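Local atomic coordinates of alkyl hydroperoxide reductase/ Thiol specific antioxidant/ Mal allergen (Burkholderia ambifaria, PDB entry 5ENU), a protein that probably reduces hydrogen peroxide and organic hydroperoxides through a reactive thiol, in the manner of peroxiredoxins. Residues M9-D14 / A141-K146; P18-P23 / C106-V111; R127-I132 / D152-A157; K38-F43 / L57-L62. One frame throughout, in Å; residues are numbered along the deposited sequence. Where two conformers were deposited one is given.

Contact 1. Residues M9-D14 / A141-K146; sequences MSVEVD and AWRGIK
Val-13 and Ala-141 meet where the N-terminal loop passes beside strand 138-143, and two residues further along the strand Arg-143 reaches back to the same loop at Val-11. The nearest CA atoms, those of Val-13 and Ala-141, are 7.1 Å apart, so side chains bridge the gap. Val-13 does so with one branch: CG2 lies 4.4 Å from Ala-141 CB, and a little closer to the backbone, 4.2 Å from Ala-141 N. The small methyl of Ala-141 suits this spot, since it lets the valine branch settle near the main chain of the strand. Arg-143 works over a longer range. Its CG stands opposite its own carbonyl carbon (chi1 -64°), and from CG to NE the chain runs fully extended, carrying the guanidinium out to the loop. There Val-11 CG2 sits at the edge of the group, close to its plane, 4.0 Å from Arg-143 NH2. A branched apolar residue at this place flanks the flat cation without competing for its N-H groups, and NH1 donates a hydrogen bond to Phe-109 O at the end of helix 104-109. The cation is thus held mainly from outside the pair; Glu-12 OE2, 6.4 Å from Arg-143 NH2, could add only a distant attraction. Val-11 and Asp-14 are fixed by backbone bonds to Leu-108 and Leu-138. The contact is a slight, partly solvent-exposed one: an irregular N-terminal extension laid beside an edge strand of the mixed sheet in a thioredoxin-like fold.

Contact 2. Residues P18-P23 / C106-V111; sequences PDFTAP and CALFDV
Pro-18 and Leu-108 have the CA atoms that come nearest each other, 8.2 Å apart, where an extended chain leading into strand 21-22 runs past the last turn of helix 104-109. Leu-108 fills the gap with both of its methyls. With CG placed trans to the backbone N (chi1 175°), the leucine forks toward the loop: CD1 rests 3.9 Å from Pro-18 CG, on the proline ring, while CD2 is 3.9 Å from Phe-20 CD2. A forked, flexible residue is well suited to touching two partners at once, and the rigid proline offers a fixed apolar surface. Phe-20 carries CG in the crowded position between its N and carbonyl carbon (chi1 61°), which brings its ring over to the helix. Its CE2 approaches the rim of the Phe-109 ring, near that ring's plane, at 4.0 Å from Phe-109 CE1; the two side chains cross at roughly a right angle. Phe-109 also meets Phe-43 and Phe-130, so Phe-20 joins an aromatic cluster that continues to the central sheet. Beyond it the helix stops in a Schellman motif: Asp-110 adopts positive phi (61°), and Val-111 N reaches back to Cys-106 O over 3.1 Å. Phe-20 and Ala-22 are themselves bonded through the backbone to Leu-31 and Ile-29. What is joined here is the N-terminal beta-hairpin 21-22/29-30, an addition peroxiredoxins carry on the thioredoxin fold, to the C-terminal turn of helix 104-109.

Contact 3. Residues R127-I132 / D152-A157; sequences RSTFLI and DDVLSA
Leu-131 and Thr-129, two residues apart on one face of strand 120-132, receive Ala-157 and Val-154 of helix 150-160 in the helix-on-sheet packing of a thioredoxin-like fold. Of the CA atoms, those of Leu-131 and Val-154 are nearest, 7.7 Å apart. Such an approach is helped by the small Ala-157. Leu-131, its CG opposite the backbone N (chi1 172°), sends CD2 up to that alanine and lies against the helix itself. Thr-129 and Val-154 instead point at each other, tip to tip, with 4.1 Å between Thr-129 CG2 and Val-154 CG2. The threonine suits a buried place because it divides its labour: the methyl packs on the valine, while OG1 is hydrogen-bonded to His-150 NE2 at the start of the same helix. Trp-142 adds a further wall, touching Leu-131, Val-154 and Ala-157.

The outer side of the helix is quite different. Asp-152, Asp-153 and Ser-156 face solvent, as polar residues should, and stay far from the strand, whereas Leu-155 turns to helix 50-68, where it meets Lys-65 and Phe-66. At the beginning of the strand segment Arg-127 forms a salt bridge with Glu-55 and touches Cys-52, a neighbourhood consistent with the cysteine-arginine active site of peroxiredoxins. The inner side closes most tightly at its far end, where Leu-131 CD2 lies 3.8 Å from Ala-157 CB and 3.9 Å from Ala-157 C, the methyl pressed on side chain and main chain together.

Contact 4. Residues K38-F43 / L57-L62; sequences KLVLYF and LQFREL
Tyr-42 of strand 38-43 and Phe-59 of helix 50-68 lay their rings against each other in an offset stack, the centroids 4.5 Å apart and the planes inclined by 26°. Followed outward, the tyrosine meets the phenylalanine almost from its root. Tyr-42 CB is already 4.0 Å from Phe-59 CE2. Tyr-42 CG and Tyr-42 CD1 each come to 3.6 Å from Phe-59 CE2 as the ring begins to slide past. By Tyr-42 CE1 the partner has changed to Phe-59 CD2, at 3.6 Å, and Tyr-42 CZ is 3.9 Å from Phe-59 CD2. Tyr-42 OH, the tip, has slid past the phenylalanine ring, 4.5 Å from its nearest atom, Phe-59 CD2. Phe-59 CE2 therefore stands over one face of the tyrosine, shifted toward its rim, while the two side chains run in opposite directions. A chi1 of 83° swings the Tyr-42 ring to this side. Beyond the stack, Val-40 CG1 comes obliquely to the Phe-59 ring, 3.9 Å from Phe-59 CE1, its beta-branched shape suiting both strand and core. Two large flat side chains, one from each side, together fill the 9.8 Å between Tyr-42 CA and Phe-59 CA. Phe-95 packs on both side chains, and Val-40 also meets Val-154 and Val-158. The pair lies between the first strand and the helix of the beta-alpha-beta unit 38-43, 50-68, 71-77, with helix 150-160 alongside.

How the contacts relate
Starting from the N terminus, segment 9-14 opens the longest loop, which contact 1 closes only at strand 138-143. Contact 2 begins soon after and closes at helix 104-109, wholly within that span; contact 4, a short local closure from strand 38-43 to helix 50-68, lies within both. Contact 3 begins after contacts 2 and 4 have closed, but its strand precedes and its helix follows 141-146, so it crosses contact 1. Contacts 3 and 4 fasten helices 150-160 and 50-68 to neighbouring strands of the mixed sheet, whereas contacts 1 and 2 bring in the N-terminal extension and hairpin, with Phe-109 linking contact 2 to Leu-41 and Phe-130.

Contact 1. Residues M9-D14 / A141-K146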
loop_
_atom_site.group_PDB
_atom_site.type_symbol
_atom_site.label_atom_id
_atom_site.label_comp_id
_atom_site.label_asym_id
_atom_site.label_seq_id
_atom_site.Cartn_x
_atom_site.Cartn_y
_atom_site.Cartn_z
ATOM N N MET A 9 10.434 15.581 -0.147
ATOM C CA MET A 9 9.395 15.721 0.867
ATOM C C MET A 9 8.792 14.349 1.146
ATOM O O MET A 9 8.248 13.715 0.238
ATOM C CB MET A 9 8.315 16.694 0.388
ATOM N N SER A 10 8.896 13.889 2.389
ATOM C CA SER A 10 8.346 12.602 2.794
ATOM C C SER A 10 6.936 12.796 3.349
ATOM O O SER A 10 6.551 13.896 3.750
ATOM C CB SER A 10 9.238 11.976 3.862
ATOM O OG SER A 10 8.906 10.620 4.077
ATOM N N VAL A 11 6.152 11.715 3.371
ATOM C CA VAL A 11 4.760 11.856 3.800
ATOM C C VAL A 11 4.674 12.089 5.301
ATOM O O VAL A 11 5.469 11.550 6.086
ATOM C CB VAL A 11 3.909 10.641 3.381
ATOM C CG1 VAL A 11 4.033 10.380 1.873
ATOM C CG2 VAL A 11 4.251 9.386 4.215
ATOM N N GLU A 12 3.694 12.899 5.708
ATOM C CA GLU A 12 3.382 13.153 7.109
ATOM C C GLU A 12 1.874 13.255 7.288
ATOM O O GLU A 12 1.174 13.827 6.443
ATOM C CB GLU A 12 3.985 14.479 7.600
ATOM C CG GLU A 12 5.509 14.504 7.650
ATOM C CD GLU A 12 6.108 13.501 8.632
ATOM O OE1 GLU A 12 5.430 13.103 9.608
ATOM O OE2 GLU A 12 7.276 13.109 8.426
ATOM N N VAL A 13 1.378 12.707 8.403
ATOM C CA VAL A 13 -0.035 12.848 8.731
ATOM C C VAL A 13 -0.395 14.323 8.807
ATOM O O VAL A 13 0.364 15.142 9.337
ATOM C CB VAL A 13 -0.349 12.098 10.035
ATOM C CG1 VAL A 13 -1.782 12.351 10.486
ATOM C CG2 VAL A 13 -0.135 10.602 9.841
ATOM N N ASP A 14 -1.567 14.669 8.272
ATOM C CA ASP A 14 -2.157 16.011 8.203
ATOM C C ASP A 14 -1.620 16.820 7.023
ATOM O O ASP A 14 -2.005 17.994 6.872
ATOM C CB ASP A 14 -1.994 16.851 9.485
ATOM C CG ASP A 14 -2.742 16.290 10.688
ATOM O OD1 ASP A 14 -3.609 15.408 10.515
ATOM O OD2 ASP A 14 -2.463 16.768 11.822
ATOM N N ALA A 141 -1.516 6.685 9.462
ATOM C CA ALA A 141 -0.466 5.743 9.117
ATOM C C ALA A 141 -0.456 4.630 10.148
ATOM O O ALA A 141 -0.700 4.865 11.338
ATOM C CB ALA A 141 0.908 6.423 9.118
ATOM N N TRP A 142 -0.168 3.414 9.685
ATOM C CA TRP A 142 0.053 2.269 10.563
ATOM C C TRP A 142 1.393 1.683 10.136
ATOM O O TRP A 142 1.492 1.144 9.031
ATOM C CB TRP A 142 -1.022 1.213 10.314
ATOM C CG TRP A 142 -2.448 1.550 10.668
ATOM C CD1 TRP A 142 -3.126 1.146 11.787
ATOM C CD2 TRP A 142 -3.410 2.236 9.840
ATOM N NE1 TRP A 142 -4.435 1.570 11.720
ATOM C CE2 TRP A 142 -4.636 2.239 10.537
ATOM C CE3 TRP A 142 -3.345 2.860 8.578
ATOM C CZ2 TRP A 142 -5.803 2.846 10.031
ATOM C CZ3 TRP A 142 -4.512 3.464 8.066
ATOM C CH2 TRP A 142 -5.724 3.458 8.800
ATOM N N ARG A 143 2.425 1.792 10.969
ATOM C CA ARG A 143 3.760 1.357 10.557
ATOM C C ARG A 143 4.187 0.093 11.291
ATOM O O ARG A 143 4.011 -0.016 12.512
ATOM C CB ARG A 143 4.793 2.467 10.758
ATOM C CG ARG A 143 4.512 3.687 9.878
ATOM C CD ARG A 143 5.637 4.727 10.007
ATOM N NE ARG A 143 5.473 5.892 9.124
ATOM C CZ ARG A 143 5.928 5.962 7.870
ATOM N NH1 ARG A 143 6.563 4.926 7.317
ATOM N NH2 ARG A 143 5.725 7.059 7.144
ATOM N N GLY A 144 4.729 -0.869 10.545
ATOM C CA GLY A 144 5.210 -2.077 11.199
ATOM C C GLY A 144 4.105 -2.847 11.891
ATOM O O GLY A 144 4.315 -3.415 12.968
ATOM N N ILE A 145 2.916 -2.868 11.310
ATOM C CA ILE A 145 1.818 -3.550 11.976
ATOM C C ILE A 145 1.830 -5.045 11.669
ATOM O O ILE A 145 2.394 -5.512 10.667
ATOM C CB ILE A 145 0.453 -2.901 11.665
ATOM C CG1 ILE A 145 0.328 -2.466 10.198
ATOM C CG2 ILE A 145 0.205 -1.693 12.616
ATOM C CD1 ILE A 145 0.372 -3.580 9.153
ATOM N N LYS A 146 1.182 -5.798 12.547
ATOM C CA LYS A 146 0.925 -7.204 12.277
ATOM C C LYS A 146 -0.358 -7.332 11.464
ATOM O O LYS A 146 -1.205 -6.435 11.457
ATOM C CB LYS A 146 0.823 -8.020 13.569
ATOM C CG LYS A 146 -0.438 -7.737 14.416
ATOM C CD LYS A 146 -0.523 -8.742 15.581
ATOM C CE LYS A 146 -1.761 -8.519 16.442
ATOM N NZ LYS A 146 -1.929 -9.624 17.424
#

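Contact 2. Residues P18-P23 / C106-V111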
loop_
_atom_site.group_PDB
_atom_site.type_symbol
_atom_site.label_atom_id
_atom_site.label_comp_id
_atom_site.label_asym_id
_atom_site.label_seq_id
_atom_site.Cartn_x
_atom_site.Cartn_y
_atom_site.Cartn_z
ATOM N N PRO A 18 2.693 14.014 -1.688
ATOM C CA PRO A 18 3.222 14.388 -3.006
ATOM C C PRO A 18 2.702 13.472 -4.113
ATOM O O PRO A 18 2.547 12.263 -3.921
ATOM C CB PRO A 18 4.737 14.226 -2.816
ATOM C CG PRO A 18 4.953 14.491 -1.318
ATOM C CD PRO A 18 3.772 13.776 -0.709
ATOM N N ASP A 19 2.390 14.057 -5.278
ATOM C CA ASP A 19 1.860 13.272 -6.395
ATOM C C ASP A 19 2.939 12.328 -6.928
ATOM O O ASP A 19 4.117 12.689 -7.004
ATOM C CB ASP A 19 1.340 14.186 -7.525
ATOM C CG ASP A 19 0.649 13.401 -8.680
ATOM O OD1 ASP A 19 -0.222 12.519 -8.454
ATOM O OD2 ASP A 19 0.985 13.663 -9.855
ATOM N N PHE A 20 2.524 11.108 -7.284
ATOM C CA PHE A 20 3.386 10.045 -7.778
ATOM C C PHE A 20 2.659 9.296 -8.887
ATOM O O PHE A 20 1.429 9.314 -8.961
ATOM C CB PHE A 20 3.810 9.080 -6.653
ATOM C CG PHE A 20 2.662 8.364 -5.965
ATOM C CD1 PHE A 20 2.066 7.244 -6.542
ATOM C CD2 PHE A 20 2.213 8.785 -4.709
ATOM C CE1 PHE A 20 1.032 6.566 -5.900
ATOM C CE2 PHE A 20 1.178 8.114 -4.054
ATOM C CZ PHE A 20 0.582 7.003 -4.657
ATOM N N THR A 21 3.439 8.602 -9.723
ATOM C CA THR A 21 2.922 7.686 -10.734
ATOM C C THR A 21 3.800 6.447 -10.730
ATOM O O THR A 21 5.015 6.554 -10.582
ATOM C CB THR A 21 2.948 8.333 -12.122
ATOM O OG1 THR A 21 2.263 9.592 -12.067
ATOM C CG2 THR A 21 2.249 7.470 -13.121
ATOM N N ALA A 22 3.201 5.270 -10.876
ATOM C CA ALA A 22 3.986 4.047 -10.771
ATOM C C ALA A 22 3.348 2.955 -11.617
ATOM O O ALA A 22 2.129 2.968 -11.856
ATOM C CB ALA A 22 4.094 3.573 -9.315
ATOM N N PRO A 23 4.138 1.967 -12.050
ATOM C CA PRO A 23 3.575 0.845 -12.804
ATOM C C PRO A 23 2.716 -0.028 -11.897
ATOM O O PRO A 23 3.003 -0.222 -10.712
ATOM C CB PRO A 23 4.820 0.077 -13.282
ATOM C CG PRO A 23 5.980 1.013 -13.050
ATOM C CD PRO A 23 5.594 1.842 -11.885
ATOM N N CYS A 106 8.406 3.440 -1.885
ATOM C CA CYS A 106 8.930 3.024 -0.582
ATOM C C CYS A 106 9.744 4.135 0.054
ATOM O O CYS A 106 9.700 4.334 1.280
ATOM C CB CYS A 106 9.778 1.765 -0.727
ATOM S SG CYS A 106 8.891 0.237 -1.061
ATOM N N ALA A 107 10.476 4.886 -0.775
ATOM C CA ALA A 107 11.239 6.025 -0.287
ATOM C C ALA A 107 10.307 7.150 0.148
ATOM O O ALA A 107 10.486 7.738 1.221
ATOM C CB ALA A 107 12.177 6.503 -1.387
ATOM N N LEU A 108 9.296 7.455 -0.675
ATOM C CA LEU A 108 8.362 8.536 -0.371
ATOM C C LEU A 108 7.621 8.282 0.943
ATOM O O LEU A 108 7.437 9.202 1.750
ATOM C CB LEU A 108 7.382 8.703 -1.530
ATOM C CG LEU A 108 6.252 9.725 -1.347
ATOM C CD1 LEU A 108 6.823 11.099 -1.038
ATOM C CD2 LEU A 108 5.367 9.732 -2.598
ATOM N N PHE A 109 7.188 7.046 1.177
ATOM C CA PHE A 109 6.442 6.677 2.376
ATOM C C PHE A 109 7.336 6.215 3.513
ATOM O O PHE A 109 6.834 5.946 4.608
ATOM C CB PHE A 109 5.355 5.654 2.039
ATOM C CG PHE A 109 4.187 6.269 1.320
ATOM C CD1 PHE A 109 4.243 6.521 -0.053
ATOM C CD2 PHE A 109 3.036 6.627 2.025
ATOM C CE1 PHE A 109 3.165 7.128 -0.706
ATOM C CE2 PHE A 109 1.957 7.233 1.381
ATOM C CZ PHE A 109 2.018 7.488 0.011
ATOM N N ASP A 110 8.642 6.128 3.267
ATOM C CA ASP A 110 9.645 5.871 4.300
ATOM C C ASP A 110 9.429 4.516 4.984
ATOM O O ASP A 110 9.466 4.394 6.210
ATOM C CB ASP A 110 9.751 7.032 5.300
ATOM C CG ASP A 110 11.031 6.986 6.098
ATOM O OD1 ASP A 110 12.049 6.452 5.598
ATOM O OD2 ASP A 110 11.007 7.483 7.238
ATOM N N VAL A 111 9.232 3.473 4.171
ATOM C CA VAL A 111 8.967 2.127 4.692
ATOM C C VAL A 111 10.167 1.194 4.605
ATOM O O VAL A 111 10.054 0.034 5.022
ATOM C CB VAL A 111 7.731 1.468 4.033
ATOM C CG1 VAL A 111 6.476 2.309 4.239
ATOM C CG2 VAL A 111 7.978 1.210 2.541
#

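Contact 3. Residues R127-I132 / D152-A157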
loop_
_atom_site.group_PDB
_atom_site.type_symbol
_atom_site.label_atom_id
_atom_site.label_comp_id
_atom_site.label_asym_id
_atom_site.label_seq_id
_atom_site.Cartn_x
_atom_site.Cartn_y
_atom_site.Cartn_z
ATOM N N ARG A 127 6.021 -3.693 6.845
ATOM C CA ARG A 127 4.591 -3.734 6.524
ATOM C C ARG A 127 3.880 -2.526 7.131
ATOM O O ARG A 127 3.891 -2.342 8.349
ATOM C CB ARG A 127 3.952 -5.023 7.068
ATOM C CG ARG A 127 2.537 -5.277 6.541
ATOM C CD ARG A 127 1.871 -6.496 7.211
ATOM N NE ARG A 127 2.711 -7.687 7.156
ATOM C CZ ARG A 127 2.837 -8.468 6.080
ATOM N NH1 ARG A 127 3.675 -9.496 6.104
ATOM N NH2 ARG A 127 2.131 -8.231 4.971
ATOM N N SER A 128 3.275 -1.701 6.275
ATOM C CA SER A 128 2.746 -0.407 6.683
ATOM C C SER A 128 1.583 -0.060 5.768
ATOM O O SER A 128 1.584 -0.423 4.584
ATOM C CB SER A 128 3.800 0.707 6.562
ATOM O OG SER A 128 4.976 0.384 7.273
ATOM N N THR A 129 0.626 0.703 6.301
ATOM C CA THR A 129 -0.561 1.116 5.551
ATOM C C THR A 129 -0.809 2.595 5.760
ATOM O O THR A 129 -0.514 3.134 6.828
ATOM C CB THR A 129 -1.763 0.294 5.977
ATOM O OG1 THR A 129 -1.449 -1.080 5.771
ATOM C CG2 THR A 129 -3.037 0.667 5.206
ATOM N N PHE A 130 -1.347 3.239 4.725
ATOM C CA PHE A 130 -1.597 4.673 4.718
ATOM C C PHE A 130 -3.000 4.932 4.200
ATOM O O PHE A 130 -3.396 4.377 3.174
ATOM C CB PHE A 130 -0.556 5.344 3.829
ATOM C CG PHE A 130 0.841 5.102 4.315
ATOM C CD1 PHE A 130 1.404 5.934 5.290
ATOM C CD2 PHE A 130 1.572 3.996 3.874
ATOM C CE1 PHE A 130 2.687 5.680 5.781
ATOM C CE2 PHE A 130 2.848 3.747 4.380
ATOM C CZ PHE A 130 3.399 4.598 5.320
ATOM N N LEU A 131 -3.763 5.711 4.946
ATOM C CA LEU A 131 -5.108 6.115 4.564
ATOM C C LEU A 131 -5.042 7.565 4.115
ATOM O O LEU A 131 -4.743 8.459 4.918
ATOM C CB LEU A 131 -6.094 5.932 5.715
ATOM C CG LEU A 131 -7.496 6.497 5.496
ATOM C CD1 LEU A 131 -8.103 5.939 4.217
ATOM C CD2 LEU A 131 -8.386 6.180 6.690
ATOM N N ILE A 132 -5.299 7.783 2.830
ATOM C CA ILE A 132 -5.252 9.092 2.196
ATOM C C ILE A 132 -6.686 9.448 1.825
ATOM O O ILE A 132 -7.407 8.611 1.268
ATOM C CB ILE A 132 -4.338 9.041 0.957
ATOM C CG1 ILE A 132 -2.906 8.650 1.354
ATOM C CG2 ILE A 132 -4.384 10.358 0.190
ATOM C CD1 ILE A 132 -2.060 8.180 0.197
ATOM N N ASP A 152 -9.543 -4.927 9.488
ATOM C CA ASP A 152 -10.700 -4.433 10.246
ATOM C C ASP A 152 -10.468 -3.001 10.721
ATOM O O ASP A 152 -11.361 -2.149 10.631
ATOM C CB ASP A 152 -10.939 -5.311 11.482
ATOM C CG ASP A 152 -11.507 -6.687 11.151
ATOM O OD1 ASP A 152 -11.420 -7.574 12.031
ATOM O OD2 ASP A 152 -12.056 -6.885 10.048
ATOM N N ASP A 153 -9.272 -2.730 11.268
ATOM C CA ASP A 153 -8.950 -1.391 11.742
ATOM C C ASP A 153 -8.958 -0.386 10.599
ATOM O O ASP A 153 -9.440 0.742 10.759
ATOM C CB ASP A 153 -7.567 -1.384 12.409
ATOM C CG ASP A 153 -7.520 -2.184 13.708
ATOM O OD1 ASP A 153 -8.579 -2.455 14.308
ATOM O OD2 ASP A 153 -6.395 -2.512 14.157
ATOM N N VAL A 154 -8.389 -0.754 9.451
ATOM C CA VAL A 154 -8.361 0.177 8.330
ATOM C C VAL A 154 -9.778 0.457 7.839
ATOM O O VAL A 154 -10.122 1.609 7.538
ATOM C CB VAL A 154 -7.431 -0.332 7.219
ATOM C CG1 VAL A 154 -7.424 0.620 6.018
ATOM C CG2 VAL A 154 -6.020 -0.516 7.756
ATOM N N LEU A 155 -10.634 -0.576 7.784
ATOM C CA LEU A 155 -12.010 -0.345 7.344
ATOM C C LEU A 155 -12.734 0.591 8.304
ATOM O O LEU A 155 -13.443 1.508 7.873
ATOM C CB LEU A 155 -12.774 -1.661 7.210
ATOM C CG LEU A 155 -14.243 -1.520 6.775
ATOM C CD1 LEU A 155 -14.422 -0.820 5.425
ATOM C CD2 LEU A 155 -14.944 -2.875 6.784
ATOM N N SER A 156 -12.570 0.377 9.613
ATOM C CA SER A 156 -13.185 1.281 10.580
ATOM C C SER A 156 -12.724 2.714 10.346
ATOM O O SER A 156 -13.532 3.646 10.352
ATOM C CB SER A 156 -12.852 0.834 12.004
ATOM O OG SER A 156 -13.400 -0.441 12.287
ATOM N N ALA A 157 -11.428 2.909 10.103
ATOM C CA ALA A 157 -10.921 4.258 9.882
ATOM C C ALA A 157 -11.505 4.866 8.609
ATOM O O ALA A 157 -11.912 6.035 8.605
ATOM C CB ALA A 157 -9.389 4.221 9.839
#

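Contact 4. Residues K38-F43 / L57-L62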
loop_
_atom_site.group_PDB
_atom_site.type_symbol
_atom_site.label_atom_id
_atom_site.label_comp_id
_atom_site.label_asym_id
_atom_site.label_seq_id
_atom_site.Cartn_x
_atom_site.Cartn_y
_atom_site.Cartn_z
ATOM N N LYS A 38 -11.265 7.979 -1.307
ATOM C CA LYS A 38 -10.283 7.597 -0.308
ATOM C C LYS A 38 -9.383 6.515 -0.896
ATOM O O LYS A 38 -9.809 5.710 -1.732
ATOM C CB LYS A 38 -11.005 7.054 0.924
ATOM C CG LYS A 38 -12.053 8.039 1.522
ATOM C CD LYS A 38 -13.048 7.306 2.424
ATOM C CE LYS A 38 -14.214 8.184 2.824
ATOM N NZ LYS A 38 -15.191 7.474 3.699
ATOM N N LEU A 39 -8.127 6.514 -0.463
ATOM C CA LEU A 39 -7.137 5.537 -0.912
ATOM C C LEU A 39 -6.502 4.867 0.299
ATOM O O LEU A 39 -5.924 5.546 1.157
ATOM C CB LEU A 39 -6.056 6.193 -1.772
ATOM C CG LEU A 39 -4.861 5.289 -2.100
ATOM C CD1 LEU A 39 -5.321 4.072 -2.906
ATOM C CD2 LEU A 39 -3.791 6.046 -2.858
ATOM N N VAL A 40 -6.628 3.546 0.369
ATOM C CA VAL A 40 -5.854 2.724 1.283
ATOM C C VAL A 40 -4.664 2.222 0.475
ATOM O O VAL A 40 -4.830 1.401 -0.438
ATOM C CB VAL A 40 -6.684 1.549 1.826
ATOM C CG1 VAL A 40 -5.797 0.595 2.638
ATOM C CG2 VAL A 40 -7.870 2.057 2.647
ATOM N N LEU A 41 -3.475 2.731 0.778
ATOM C CA LEU A 41 -2.252 2.319 0.102
ATOM C C LEU A 41 -1.506 1.441 1.098
ATOM O O LEU A 41 -1.025 1.944 2.119
ATOM C CB LEU A 41 -1.435 3.552 -0.266
ATOM C CG LEU A 41 -0.238 3.309 -1.180
ATOM C CD1 LEU A 41 -0.720 2.832 -2.557
ATOM C CD2 LEU A 41 0.626 4.582 -1.296
ATOM N N TYR A 42 -1.457 0.137 0.849
ATOM C CA TYR A 42 -0.867 -0.788 1.814
ATOM C C TYR A 42 0.418 -1.379 1.246
ATOM O O TYR A 42 0.413 -1.930 0.136
ATOM C CB TYR A 42 -1.851 -1.861 2.328
ATOM C CG TYR A 42 -2.076 -3.113 1.492
ATOM C CD1 TYR A 42 -3.093 -3.180 0.529
ATOM C CD2 TYR A 42 -1.313 -4.262 1.718
ATOM C CE1 TYR A 42 -3.315 -4.336 -0.212
ATOM C CE2 TYR A 42 -1.536 -5.433 0.983
ATOM C CZ TYR A 42 -2.523 -5.449 0.003
ATOM O OH TYR A 42 -2.782 -6.590 -0.736
ATOM N N PHE A 43 1.509 -1.238 2.004
ATOM C CA PHE A 43 2.810 -1.785 1.629
ATOM C C PHE A 43 3.002 -3.122 2.323
ATOM O O PHE A 43 2.739 -3.242 3.536
ATOM C CB PHE A 43 3.939 -0.847 2.075
ATOM C CG PHE A 43 4.017 0.441 1.292
ATOM C CD1 PHE A 43 3.126 1.469 1.525
ATOM C CD2 PHE A 43 5.004 0.615 0.320
ATOM C CE1 PHE A 43 3.209 2.651 0.806
ATOM C CE2 PHE A 43 5.100 1.804 -0.416
ATOM C CZ PHE A 43 4.187 2.820 -0.169
ATOM N N LEU A 57 -5.793 -11.366 0.968
ATOM C CA LEU A 57 -7.085 -12.054 1.025
ATOM C C LEU A 57 -8.064 -11.351 1.951
ATOM O O LEU A 57 -9.271 -11.337 1.676
ATOM C CB LEU A 57 -6.884 -13.507 1.466
ATOM C CG LEU A 57 -6.250 -14.399 0.384
ATOM C CD1 LEU A 57 -5.986 -15.773 0.955
ATOM C CD2 LEU A 57 -7.125 -14.503 -0.846
ATOM N N GLN A 58 -7.568 -10.739 3.039
ATOM C CA GLN A 58 -8.478 -10.065 3.958
ATOM C C GLN A 58 -8.965 -8.740 3.380
ATOM O O GLN A 58 -10.146 -8.394 3.526
ATOM C CB GLN A 58 -7.834 -9.943 5.351
ATOM C CG GLN A 58 -7.793 -11.325 6.043
ATOM C CD GLN A 58 -7.180 -11.326 7.430
ATOM O OE1 GLN A 58 -6.345 -10.500 7.752
ATOM N NE2 GLN A 58 -7.570 -12.297 8.244
ATOM N N PHE A 59 -8.093 -8.015 2.665
ATOM C CA PHE A 59 -8.577 -6.845 1.937
ATOM C C PHE A 59 -9.578 -7.252 0.863
ATOM O O PHE A 59 -10.586 -6.561 0.657
ATOM C CB PHE A 59 -7.423 -6.047 1.312
ATOM C CG PHE A 59 -6.768 -5.055 2.249
ATOM C CD1 PHE A 59 -7.474 -3.966 2.723
ATOM C CD2 PHE A 59 -5.429 -5.199 2.623
ATOM C CE1 PHE A 59 -6.877 -3.046 3.570
ATOM C CE2 PHE A 59 -4.810 -4.264 3.460
ATOM C CZ PHE A 59 -5.550 -3.191 3.936
ATOM N N ARG A 60 -9.337 -8.389 0.187
ATOM C CA ARG A 60 -10.288 -8.888 -0.810
ATOM C C ARG A 60 -11.652 -9.162 -0.187
ATOM O O ARG A 60 -12.693 -8.785 -0.745
ATOM C CB ARG A 60 -9.750 -10.165 -1.458
ATOM C CG ARG A 60 -10.771 -10.908 -2.282
ATOM C CD ARG A 60 -10.103 -12.091 -2.910
ATOM N NE ARG A 60 -11.005 -12.828 -3.790
ATOM C CZ ARG A 60 -11.718 -13.874 -3.396
ATOM N NH1 ARG A 60 -12.517 -14.514 -4.253
ATOM N NH2 ARG A 60 -11.618 -14.286 -2.139
ATOM N N GLU A 61 -11.665 -9.839 0.967
ATOM C CA GLU A 61 -12.924 -10.239 1.583
ATOM C C GLU A 61 -13.781 -9.034 1.940
ATOM O O GLU A 61 -15.011 -9.070 1.806
ATOM C CB GLU A 61 -12.629 -11.066 2.830
ATOM C CG GLU A 61 -13.859 -11.496 3.586
ATOM C CD GLU A 61 -13.503 -12.227 4.868
ATOM O OE1 GLU A 61 -14.223 -13.179 5.225
ATOM O OE2 GLU A 61 -12.495 -11.854 5.514
ATOM N N LEU A 62 -13.154 -7.955 2.398
ATOM C CA LEU A 62 -13.882 -6.759 2.794
ATOM C C LEU A 62 -13.943 -5.697 1.708
ATOM O O LEU A 62 -14.525 -4.629 1.941
ATOM C CB LEU A 62 -13.299 -6.183 4.091
ATOM C CG LEU A 62 -13.590 -7.034 5.333
ATOM C CD1 LEU A 62 -12.895 -6.493 6.565
ATOM C CD2 LEU A 62 -15.089 -7.109 5.559
#